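Local coordinates for sensor protein (Haloarcula marismortui ATCC 43049, PDB 3BWL) that probably transfers phosphate from ATP to a protein histidine as a phosphorelay sensor kinase, this chain being its PAS domain, with indole-3-carbaldehyde bound in the pocket, at residues A[6-9]-A[10-13]; A[40-43]-A[44-48]; A[50-53]-A[54-58]; A[67-71]-A[72-76]. All blocks are in the same frame, centred on the assembly; numbering follows the deposited sequence.

Interaction 1 of 4, residues A[6-9]-A[10-13]; sequences KRRE and KRLE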
loop_
_atom_site.group_PDB
_atom_site.type_symbol
_atom_site.label_atom_id
_atom_site.label_comp_id
_atom_site.label_asym_id
_atom_site.label_seq_id
_atom_site.Cartn_x
_atom_site.Cartn_y
_atom_site.Cartn_z
ATOM N N LYS A 6 12.923 -8.035 26.670
ATOM C CA LYS A 6 12.898 -6.645 26.200
ATOM C C LYS A 6 13.376 -6.523 24.743
ATOM O O LYS A 6 12.795 -5.768 23.946
ATOM C CB LYS A 6 13.719 -5.756 27.135
ATOM C CG LYS A 6 12.970 -5.439 28.444
ATOM C CD LYS A 6 13.761 -4.384 29.279
ATOM C CE LYS A 6 13.084 -4.086 30.600
ATOM N NZ LYS A 6 13.340 -5.237 31.535
ATOM N N ARG A 7 14.413 -7.275 24.376
ATOM C CA ARG A 7 14.907 -7.225 22.993
ATOM C C ARG A 7 13.827 -7.763 22.039
ATOM O O ARG A 7 13.621 -7.231 20.975
ATOM C CB ARG A 7 16.182 -8.062 22.846
ATOM C CG ARG A 7 17.353 -7.470 23.614
ATOM C CD ARG A 7 18.697 -8.117 23.270
ATOM N NE ARG A 7 19.668 -7.608 24.217
ATOM C CZ ARG A 7 20.233 -8.321 25.200
ATOM N NH1 ARG A 7 19.970 -9.626 25.339
ATOM N NH2 ARG A 7 21.105 -7.742 26.024
ATOM N N ARG A 8 13.169 -8.850 22.422
ATOM C CA ARG A 8 12.101 -9.407 21.584
ATOM C C ARG A 8 10.975 -8.395 21.392
ATOM O O ARG A 8 10.479 -8.226 20.287
ATOM C CB ARG A 8 11.534 -10.689 22.185
ATOM C CG ARG A 8 12.556 -11.839 22.262
ATOM C CD ARG A 8 11.850 -13.182 22.474
ATOM N NE ARG A 8 11.097 -13.241 23.722
ATOM C CZ ARG A 8 11.621 -13.569 24.901
ATOM N NH1 ARG A 8 12.927 -13.830 25.016
ATOM N NH2 ARG A 8 10.843 -13.619 26.006
ATOM N N GLU A 9 10.555 -7.745 22.488
ATOM C CA GLU A 9 9.492 -6.724 22.402
ATOM C C GLU A 9 9.910 -5.572 21.480
ATOM O O GLU A 9 9.109 -5.096 20.660
ATOM C CB GLU A 9 9.164 -6.172 23.802
ATOM C CG GLU A 9 8.068 -5.052 23.726
ATOM C CD GLU A 9 7.687 -4.454 25.091
ATOM O OE1 GLU A 9 8.427 -4.651 26.093
ATOM O OE2 GLU A 9 6.626 -3.766 25.151
ATOM N N LYS A 10 11.167 -5.151 21.602
ATOM C CA LYS A 10 11.698 -4.054 20.807
ATOM C C LYS A 10 11.663 -4.402 19.328
ATOM O O LYS A 10 11.392 -3.535 18.486
ATOM C CB LYS A 10 13.118 -3.702 21.240
ATOM C CG LYS A 10 13.735 -2.563 20.457
ATOM C CD LYS A 10 15.238 -2.460 20.719
ATOM C CE LYS A 10 15.856 -1.248 20.003
ATOM N NZ LYS A 10 15.647 -1.325 18.522
ATOM N N ARG A 11 11.928 -5.666 18.998
ATOM C CA ARG A 11 11.980 -6.069 17.593
ATOM C C ARG A 11 10.572 -6.013 17.045
ATOM O O ARG A 11 10.351 -5.523 15.921
ATOM C CB ARG A 11 12.586 -7.465 17.438
ATOM C CG ARG A 11 12.790 -7.875 15.988
ATOM C CD ARG A 11 12.861 -9.416 15.735
ATOM N NE ARG A 11 13.366 -10.215 16.845
ATOM C CZ ARG A 11 12.643 -10.821 17.801
ATOM N NH1 ARG A 11 13.282 -11.506 18.712
ATOM N NH2 ARG A 11 11.308 -10.744 17.885
ATOM N N LEU A 12 9.619 -6.521 17.835
ATOM C CA LEU A 12 8.207 -6.520 17.446
ATOM C C LEU A 12 7.702 -5.095 17.255
ATOM O O LEU A 12 6.973 -4.809 16.273
ATOM C CB LEU A 12 7.334 -7.333 18.426
ATOM C CG LEU A 12 7.506 -8.877 18.568
ATOM C CD1 LEU A 12 6.709 -9.467 19.772
ATOM C CD2 LEU A 12 7.147 -9.680 17.266
ATOM N N GLU A 13 8.119 -4.201 18.148
ATOM C CA GLU A 13 7.710 -2.786 18.097
ATOM C C GLU A 13 8.235 -2.125 16.810
ATOM O O GLU A 13 7.532 -1.338 16.164
ATOM C CB GLU A 13 8.196 -2.033 19.350
ATOM C CG GLU A 13 7.698 -2.653 20.679
ATOM C CD GLU A 13 8.207 -1.962 21.941
ATOM O OE1 GLU A 13 9.390 -1.535 21.988
ATOM O OE2 GLU A 13 7.415 -1.865 22.909
#
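Amide bonds from each residue to the fourth before it join 6-9 and 10-13 into one regular alpha-helix: K10 N meets K6 O at 2.9 Å, E13 N meets E9 O at 2.8 Å, and the straightest of the four, L12 N to R8 O, has an angle of 165° at the hydrogen. R11 N bonds R7 O and adds a weak second bond to R8 O. The turns belong to the long helix 2-25, whose leucine-on-leucine contact with the second subunit is consistent with coiled-coil pairing. R11 leaves the backbone with CG opposite its own N (chi1 -174°) and then bends at chi3, which carries its guanidinium obliquely across the root of R8. NH1 of R11 lies 3.6 Å from R8 CG, a contact with aliphatic carbon; the two guanidinium planes differ by 25°. E9 extends fully, and its OE2 reaches out of this helix to a salt bridge with R8 NE of the second subunit. With an alanine in place of E9, R8 of the second subunit would probably be left without this charged mate. E13 is modelled in two conformers, so the approach of its carboxylate to that of E9 is doubtful. K10 sends its amine to a salt bridge with E14. L12, which packs on L12 of the second subunit, is covered at its base by the preceding turn, CG resting 3.5 Å from R8 O.

Interaction 2 of 4, residues A[40-43]-A[44-48]; sequences CEVN and QRFCA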
loop_
_atom_site.group_PDB
_atom_site.type_symbol
_atom_site.label_atom_id
_atom_site.label_comp_id
_atom_site.label_asym_id
_atom_site.label_seq_id
_atom_site.Cartn_x
_atom_site.Cartn_y
_atom_site.Cartn_z
ATOM N N CYS A 40 -13.750 2.618 7.361
ATOM C CA CYS A 40 -13.284 2.099 8.632
ATOM C C CYS A 40 -11.866 2.576 8.982
ATOM O O CYS A 40 -11.528 2.762 10.160
ATOM C CB CYS A 40 -13.288 0.577 8.585
ATOM S SG CYS A 40 -14.939 -0.104 8.521
ATOM N N GLU A 41 -11.020 2.750 7.968
ATOM C CA GLU A 41 -9.664 3.199 8.176
ATOM C C GLU A 41 -9.274 3.908 6.881
ATOM O O GLU A 41 -9.762 3.541 5.800
ATOM C CB GLU A 41 -8.711 2.016 8.368
ATOM C CG GLU A 41 -7.311 2.347 8.891
ATOM C CD GLU A 41 -6.607 1.134 9.486
ATOM O OE1 GLU A 41 -7.044 -0.030 9.232
ATOM O OE2 GLU A 41 -5.623 1.342 10.225
ATOM N N VAL A 42 -8.364 4.873 7.020
ATOM C CA VAL A 42 -7.768 5.615 5.903
ATOM C C VAL A 42 -6.315 5.901 6.245
ATOM O O VAL A 42 -5.971 6.042 7.439
ATOM C CB VAL A 42 -8.456 6.987 5.617
ATOM C CG1 VAL A 42 -9.841 6.812 4.957
ATOM C CG2 VAL A 42 -8.582 7.844 6.895
ATOM N N ASN A 43 -5.450 5.955 5.230
ATOM C CA ASN A 43 -4.078 6.376 5.478
ATOM C C ASN A 43 -3.934 7.900 5.365
ATOM O O ASN A 43 -4.870 8.603 4.983
ATOM C CB ASN A 43 -3.051 5.619 4.596
ATOM C CG ASN A 43 -3.030 6.097 3.119
ATOM O OD1 ASN A 43 -3.976 6.731 2.614
ATOM N ND2 ASN A 43 -1.941 5.773 2.428
ATOM N N GLN A 44 -2.784 8.406 5.783
ATOM C CA GLN A 44 -2.569 9.859 5.779
ATOM C C GLN A 44 -2.641 10.397 4.352
ATOM O O GLN A 44 -3.152 11.508 4.137
ATOM C CB GLN A 44 -1.255 10.257 6.471
ATOM C CG GLN A 44 -0.932 11.769 6.321
ATOM C CD GLN A 44 -1.821 12.667 7.170
ATOM O OE1 GLN A 44 -1.786 12.610 8.399
ATOM N NE2 GLN A 44 -2.603 13.524 6.513
ATOM N N ARG A 45 -2.180 9.596 3.374
ATOM C CA ARG A 45 -2.218 10.012 1.968
ATOM C C ARG A 45 -3.677 10.345 1.525
ATOM O O ARG A 45 -3.908 11.340 0.845
ATOM C CB ARG A 45 -1.582 8.953 1.055
ATOM C CG ARG A 45 -1.387 9.446 -0.396
ATOM C CD ARG A 45 -0.313 10.497 -0.550
ATOM N NE ARG A 45 1.006 9.902 -0.243
ATOM C CZ ARG A 45 2.180 10.538 -0.242
ATOM N NH1 ARG A 45 2.258 11.822 -0.528
ATOM N NH2 ARG A 45 3.302 9.866 0.036
ATOM N N PHE A 46 -4.621 9.494 1.889
ATOM C CA PHE A 46 -6.037 9.721 1.566
ATOM C C PHE A 46 -6.487 11.082 2.089
ATOM O O PHE A 46 -7.054 11.880 1.345
ATOM C CB PHE A 46 -6.879 8.596 2.169
ATOM C CG PHE A 46 -8.337 8.673 1.811
ATOM C CD1 PHE A 46 -8.849 7.849 0.821
ATOM C CD2 PHE A 46 -9.181 9.558 2.467
ATOM C CE1 PHE A 46 -10.202 7.909 0.458
ATOM C CE2 PHE A 46 -10.547 9.647 2.129
ATOM C CZ PHE A 46 -11.059 8.801 1.143
ATOM N N CYS A 47 -6.227 11.338 3.379
ATOM C CA CYS A 47 -6.648 12.577 4.048
ATOM C C CYS A 47 -5.963 13.808 3.422
ATOM O O CYS A 47 -6.629 14.838 3.098
ATOM C CB CYS A 47 -6.327 12.475 5.544
ATOM S SG CYS A 47 -7.275 11.206 6.342
ATOM N N ALA A 48 -4.645 13.710 3.261
ATOM C CA ALA A 48 -3.861 14.794 2.688
ATOM C C ALA A 48 -4.294 15.141 1.262
ATOM O O ALA A 48 -4.494 16.307 0.954
ATOM C CB ALA A 48 -2.401 14.454 2.699
#
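N43 folds its CG in between its own backbone N and carbonyl carbon (chi1 75°), which swings OD1 over the first turn of the helix toward F46 N, while F46 sets its ring carbon CG opposite its backbone N (chi1 -176°), the setting that turns one ring face to V42. The result is an N-cap: N43 OD1 accepts from F46 N at 2.9 Å, the donor standing well above the plane of the amide. The cap's main-chain companion, C47 N to N43 O, is weak at 3.4 Å. The capping amide is buried and firmly gripped, since OD1 also accepts from I30 N and ND2 donates to F23 O, bonds that fix its rotation. ND2 further lies 3.5 Å from R45 CB, whose chain then turns away so that its guanidinium can donate to S26 O and N25 O. V42 supplies the apolar half of the contact with both methyls. Its CG1 sits over one face of the F46 ring, 4.0 Å from the centroid and 19° off the normal, a CH-pi contact displaced toward the rim; CG2 meets C47 SG at 3.6 Å. Thus the last residue of the strand covers the first turn of the helix. Strand 39-42, outermost in the sheet of this chain, pairs antiparallel with 29-33, the pairing interrupted by a classic beta bulge in which C40 and E41 both face V32. Helix 44-50 leaves it at a steep angle, with F46 tucked against M29 and D31 of strand 29-33 and V57 of the following loop.

Interaction 3 of 4, residues A[50-53]-A[54-58]; sequences LGYD and ESEVL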
loop_
_atom_site.group_PDB
_atom_site.type_symbol
_atom_site.label_atom_id
_atom_site.label_comp_id
_atom_site.label_asym_id
_atom_site.label_seq_id
_atom_site.Cartn_x
_atom_site.Cartn_y
_atom_site.Cartn_z
ATOM N N LEU A 50 -7.109 14.640 -0.242
ATOM C CA LEU A 50 -8.476 15.217 -0.290
ATOM C C LEU A 50 -8.672 16.463 0.566
ATOM O O LEU A 50 -9.692 17.118 0.452
ATOM C CB LEU A 50 -9.521 14.140 0.045
ATOM C CG LEU A 50 -9.534 12.984 -0.973
ATOM C CD1 LEU A 50 -10.739 12.101 -0.681
ATOM C CD2 LEU A 50 -9.585 13.481 -2.412
ATOM N N GLY A 51 -7.676 16.795 1.386
ATOM C CA GLY A 51 -7.708 17.984 2.281
ATOM C C GLY A 51 -8.535 17.848 3.551
ATOM O O GLY A 51 -8.964 18.849 4.140
ATOM N N TYR A 52 -8.795 16.620 3.973
ATOM C CA TYR A 52 -9.592 16.380 5.188
ATOM C C TYR A 52 -8.741 15.866 6.328
ATOM O O TYR A 52 -7.708 15.242 6.093
ATOM C CB TYR A 52 -10.642 15.309 4.910
ATOM C CG TYR A 52 -11.783 15.803 4.077
ATOM C CD1 TYR A 52 -12.752 16.620 4.641
ATOM C CD2 TYR A 52 -11.872 15.477 2.720
ATOM C CE1 TYR A 52 -13.782 17.079 3.916
ATOM C CE2 TYR A 52 -12.931 15.947 1.961
ATOM C CZ TYR A 52 -13.873 16.748 2.585
ATOM O OH TYR A 52 -14.926 17.262 1.910
ATOM N N ASP A 53 -9.165 16.155 7.559
ATOM C CA ASP A 53 -8.600 15.501 8.731
ATOM C C ASP A 53 -9.270 14.138 8.794
ATOM O O ASP A 53 -10.431 13.996 8.396
ATOM C CB ASP A 53 -8.936 16.289 10.001
ATOM C CG ASP A 53 -8.220 15.751 11.236
ATOM O OD1 ASP A 53 -7.004 16.008 11.383
ATOM O OD2 ASP A 53 -8.873 15.072 12.060
ATOM N N GLU A 54 -8.560 13.158 9.339
ATOM C CA GLU A 54 -9.091 11.815 9.528
ATOM C C GLU A 54 -10.477 11.820 10.210
ATOM O O GLU A 54 -11.357 11.040 9.849
ATOM C CB GLU A 54 -8.088 10.986 10.340
ATOM C CG GLU A 54 -8.495 9.564 10.558
ATOM C CD GLU A 54 -7.491 8.793 11.384
ATOM O OE1 GLU A 54 -7.370 9.071 12.603
ATOM O OE2 GLU A 54 -6.837 7.895 10.820
ATOM N N SER A 55 -10.641 12.699 11.199
ATOM C CA SER A 55 -11.893 12.801 11.951
ATOM C C SER A 55 -13.098 13.205 11.083
ATOM O O SER A 55 -14.253 12.951 11.477
ATOM C CB SER A 55 -11.743 13.755 13.149
ATOM O OG SER A 55 -11.629 15.106 12.718
ATOM N N GLU A 56 -12.828 13.811 9.921
ATOM C CA GLU A 56 -13.863 14.259 8.964
ATOM C C GLU A 56 -14.213 13.164 7.942
ATOM O O GLU A 56 -15.091 13.349 7.105
ATOM C CB GLU A 56 -13.383 15.506 8.179
ATOM C CG GLU A 56 -13.123 16.788 9.009
ATOM C CD GLU A 56 -12.612 17.990 8.177
ATOM O OE1 GLU A 56 -11.465 17.967 7.650
ATOM O OE2 GLU A 56 -13.361 18.997 8.085
ATOM N N VAL A 57 -13.509 12.038 7.995
ATOM C CA VAL A 57 -13.643 10.978 7.004
ATOM C C VAL A 57 -14.100 9.665 7.637
ATOM O O VAL A 57 -14.971 9.022 7.111
ATOM C CB VAL A 57 -12.274 10.750 6.274
ATOM C CG1 VAL A 57 -12.355 9.577 5.276
ATOM C CG2 VAL A 57 -11.858 12.013 5.529
ATOM N N LEU A 58 -13.474 9.251 8.739
ATOM C CA LEU A 58 -13.841 7.996 9.388
ATOM C C LEU A 58 -15.327 7.970 9.753
ATOM O O LEU A 58 -15.864 8.926 10.345
ATOM C CB LEU A 58 -12.982 7.746 10.649
ATOM C CG LEU A 58 -11.489 7.422 10.455
ATOM C CD1 LEU A 58 -10.790 7.102 11.770
ATOM C CD2 LEU A 58 -11.320 6.256 9.489
HETATM O O HOH W 1 -5.727 13.545 9.756
#
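Y52 packs its CB against V57 CG2 at 3.6 Å and offers a ring edge to E56, whose OE1 stands 3.5 Å from Y52 CD1, the carboxylate turned 70° from the ring plane. The turn follows a Schellman motif that closes helix 44-50 at G51. E56, its CG opposite its own carbonyl carbon (chi1 -64°), reaches back extended, and its OE1 accepts from D53 N at 2.9 Å through the anti lone pair, almost straight at 169°. In return E56 N donates to D53 O at 2.8 Å. D53, modelled in two conformers, has in the one described its OD2 reached by S55 N at 3.1 Å and S55 OG at 2.8 Å from opposite faces of the carboxylate; the amide bond makes this an Asx turn. A water accepts from E54 N and gives a weak bond to D53 OD1. E54 belongs to a magnesium site seen for this protein, although no metal is bound to it in this chain. Y52 makes an edge-to-face contact with F65. With one oxygen on a main-chain amide and the other on a salt bridge to R96, the E56 carboxylate is probably kept ionised while it pins this exposed turn.

Interaction 4 of 4, residues A[67-71]-A[72-76]; sequences LMFDA and EDVQT. With MG (magnesium ion), chain E; I3A (1H-indole-3-carbaldehyde), chain F.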
loop_
_atom_site.group_PDB
_atom_site.type_symbol
_atom_site.label_atom_id
_atom_site.label_comp_id
_atom_site.label_asym_id
_atom_site.label_seq_id
_atom_site.Cartn_x
_atom_site.Cartn_y
_atom_site.Cartn_z
ATOM N N LEU A 67 -17.813 11.388 -6.461
ATOM C CA LEU A 67 -18.863 11.982 -7.305
ATOM C C LEU A 67 -19.422 11.096 -8.406
ATOM O O LEU A 67 -20.454 11.453 -9.017
ATOM C CB LEU A 67 -18.314 13.242 -7.959
ATOM C CG LEU A 67 -17.930 14.406 -7.037
ATOM C CD1 LEU A 67 -17.138 15.459 -7.831
ATOM C CD2 LEU A 67 -19.120 15.051 -6.342
HETATM N N MSE A 68 -18.757 9.978 -8.677
HETATM C CA MSE A 68 -19.170 9.072 -9.720
HETATM C C MSE A 68 -20.052 7.916 -9.205
HETATM O O MSE A 68 -20.519 7.104 -10.011
HETATM C CB MSE A 68 -17.930 8.535 -10.446
HETATM C CG MSE A 68 -18.157 8.251 -11.898
HETATM SE SE MSE A 68 -16.461 7.757 -12.729
HETATM C CE MSE A 68 -15.872 9.460 -13.338
ATOM N N PHE A 69 -20.302 7.865 -7.888
ATOM C CA PHE A 69 -21.086 6.754 -7.282
ATOM C C PHE A 69 -22.039 7.293 -6.240
ATOM O O PHE A 69 -21.593 7.942 -5.259
ATOM C CB PHE A 69 -20.172 5.722 -6.578
ATOM C CG PHE A 69 -19.336 4.906 -7.509
ATOM C CD1 PHE A 69 -19.665 3.576 -7.744
ATOM C CD2 PHE A 69 -18.202 5.456 -8.129
ATOM C CE1 PHE A 69 -18.902 2.792 -8.564
ATOM C CE2 PHE A 69 -17.412 4.687 -8.999
ATOM C CZ PHE A 69 -17.783 3.337 -9.236
ATOM N N ASP A 70 -23.337 6.995 -6.380
ATOM C CA ASP A 70 -24.244 7.280 -5.257
ATOM C C ASP A 70 -24.325 6.063 -4.330
ATOM O O ASP A 70 -23.647 5.071 -4.571
ATOM C CB ASP A 70 -25.625 7.812 -5.697
ATOM C CG ASP A 70 -26.483 6.802 -6.475
ATOM O OD1 ASP A 70 -26.179 5.589 -6.555
ATOM O OD2 ASP A 70 -27.525 7.238 -7.040
ATOM N N ALA A 71 -25.157 6.132 -3.308
ATOM C CA ALA A 71 -25.167 5.048 -2.316
ATOM C C ALA A 71 -25.526 3.714 -2.982
ATOM O O ALA A 71 -24.905 2.683 -2.703
ATOM C CB ALA A 71 -26.137 5.370 -1.173
ATOM N N GLU A 72 -26.531 3.749 -3.864
ATOM C CA GLU A 72 -26.924 2.559 -4.592
ATOM C C GLU A 72 -25.791 2.017 -5.488
ATOM O O GLU A 72 -25.596 0.804 -5.595
ATOM C CB GLU A 72 -28.164 2.860 -5.436
ATOM C CG GLU A 72 -28.625 1.693 -6.253
ATOM C CD GLU A 72 -29.840 2.025 -7.099
ATOM O OE1 GLU A 72 -29.970 3.165 -7.655
ATOM O OE2 GLU A 72 -30.684 1.117 -7.216
ATOM N N ASP A 73 -25.043 2.904 -6.132
ATOM C CA ASP A 73 -23.914 2.458 -6.959
ATOM C C ASP A 73 -22.867 1.744 -6.138
ATOM O O ASP A 73 -22.352 0.717 -6.549
ATOM C CB ASP A 73 -23.248 3.652 -7.647
ATOM C CG ASP A 73 -24.156 4.329 -8.681
ATOM O OD1 ASP A 73 -24.878 3.598 -9.384
ATOM O OD2 ASP A 73 -24.083 5.560 -8.816
ATOM N N VAL A 74 -22.563 2.304 -4.967
ATOM C CA VAL A 74 -21.584 1.681 -4.055
ATOM C C VAL A 74 -22.075 0.317 -3.562
ATOM O O VAL A 74 -21.340 -0.684 -3.623
ATOM C CB VAL A 74 -21.193 2.593 -2.864
ATOM C CG1 VAL A 74 -20.243 1.791 -1.837
ATOM C CG2 VAL A 74 -20.539 3.898 -3.353
ATOM N N GLN A 75 -23.321 0.248 -3.106
ATOM C CA GLN A 75 -23.908 -1.000 -2.598
ATOM C C GLN A 75 -23.813 -2.110 -3.637
ATOM O O GLN A 75 -23.387 -3.224 -3.354
ATOM C CB GLN A 75 -25.361 -0.757 -2.176
ATOM C CG GLN A 75 -25.468 0.044 -0.871
ATOM C CD GLN A 75 -26.768 0.828 -0.700
ATOM O OE1 GLN A 75 -27.830 0.471 -1.241
ATOM N NE2 GLN A 75 -26.686 1.910 0.073
ATOM N N THR A 76 -24.210 -1.780 -4.860
ATOM C CA THR A 76 -24.181 -2.726 -5.985
ATOM C C THR A 76 -22.741 -3.151 -6.296
ATOM O O THR A 76 -22.462 -4.346 -6.469
ATOM C CB THR A 76 -24.797 -2.091 -7.248
ATOM O OG1 THR A 76 -26.164 -1.726 -6.974
ATOM C CG2 THR A 76 -24.768 -3.097 -8.412
HETATM MG MG MG E . -26.650 3.944 -10.409
HETATM O O I3A F . -12.943 2.596 -1.613
HETATM C "C3'" I3A F . -12.864 3.584 -2.335
HETATM C C3 I3A F . -13.885 3.809 -3.417
HETATM C C2 I3A F . -13.847 4.995 -4.198
HETATM N N I3A F . -14.931 4.838 -5.027
HETATM C C8 I3A F . -15.610 3.681 -4.782
HETATM C C9 I3A F . -14.991 2.997 -3.739
HETATM C C4 I3A F . -15.486 1.750 -3.302
HETATM C C5 I3A F . -16.656 1.220 -3.906
HETATM C C6 I3A F . -17.304 1.927 -4.933
HETATM C C7 I3A F . -16.768 3.153 -5.375
HETATM O O HOH W 2 -27.556 4.319 -8.558
HETATM O O HOH W 3 -29.750 5.918 -6.542
HETATM O O HOH W 4 -26.126 6.030 -10.549
HETATM O O HOH W 5 -25.739 3.652 -12.392
HETATM O O HOH W 6 -28.679 4.234 -11.089
HETATM O O HOH W 7 -26.949 1.788 -10.384
#
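Reciprocal capping bonds tie D70 to D73 at the start of helix 71-79. D70 has its CG set between its backbone N and carbonyl carbon (chi1 66°), which holds OD1 over the first turn. D73 N donates to D70 OD1 at 2.9 Å, met nearly along its C-O axis, and D70 N donates to D73 OD2 at 2.9 Å from the anti side. The two carboxylates come close, D70 OD1 lying 3.1 Å from D73 OD2, a like-charge approach that the adjacent magnesium would probably ease. Metal binding falls to D73 OD1 at 2.1 Å, five waters filling the other places, one of which donates to D73 OD2. Apolar contacts occupy the inner side: F69 CB meets V74 CG2 at 3.7 Å, F69 CD1 touches D73 CB at 3.6 Å, and one ring face carries C7 of the bound indole-3-carbaldehyde 3.6 Å above its centre. A serine in place of F69 would probably leave C7 of the indole without the ring beneath it and open a gap beside D73 CB. D66 hydrogen-bonds the ligand, and F89 meets the F69 ring. The arrangement is a capping box that opens a helix beside the ligand pocket of a PAS domain.

How the interactions relate
Interaction 2 is the buried contact, near the centre of the chain, whereas interactions 1, 3 and 4 lie at the surface. Interactions 2 and 3 take the two ends of helix 44-50 and touch, C47 O meeting Y52 N at 2.9 Å in a probable hydrogen bond and F46 CE2 packing on V57 CG1. The start of a helix is capped by asparagine in interaction 2 and by paired aspartates in interaction 4, where metal and ligand come in; interaction 3 relies on carboxylate-to-amide bonds in a turn. Interaction 1, centred about 44 Å from interaction 4 across the chain's centre, is plain helix with charged side chains; like interaction 2 it reaches the second subunit.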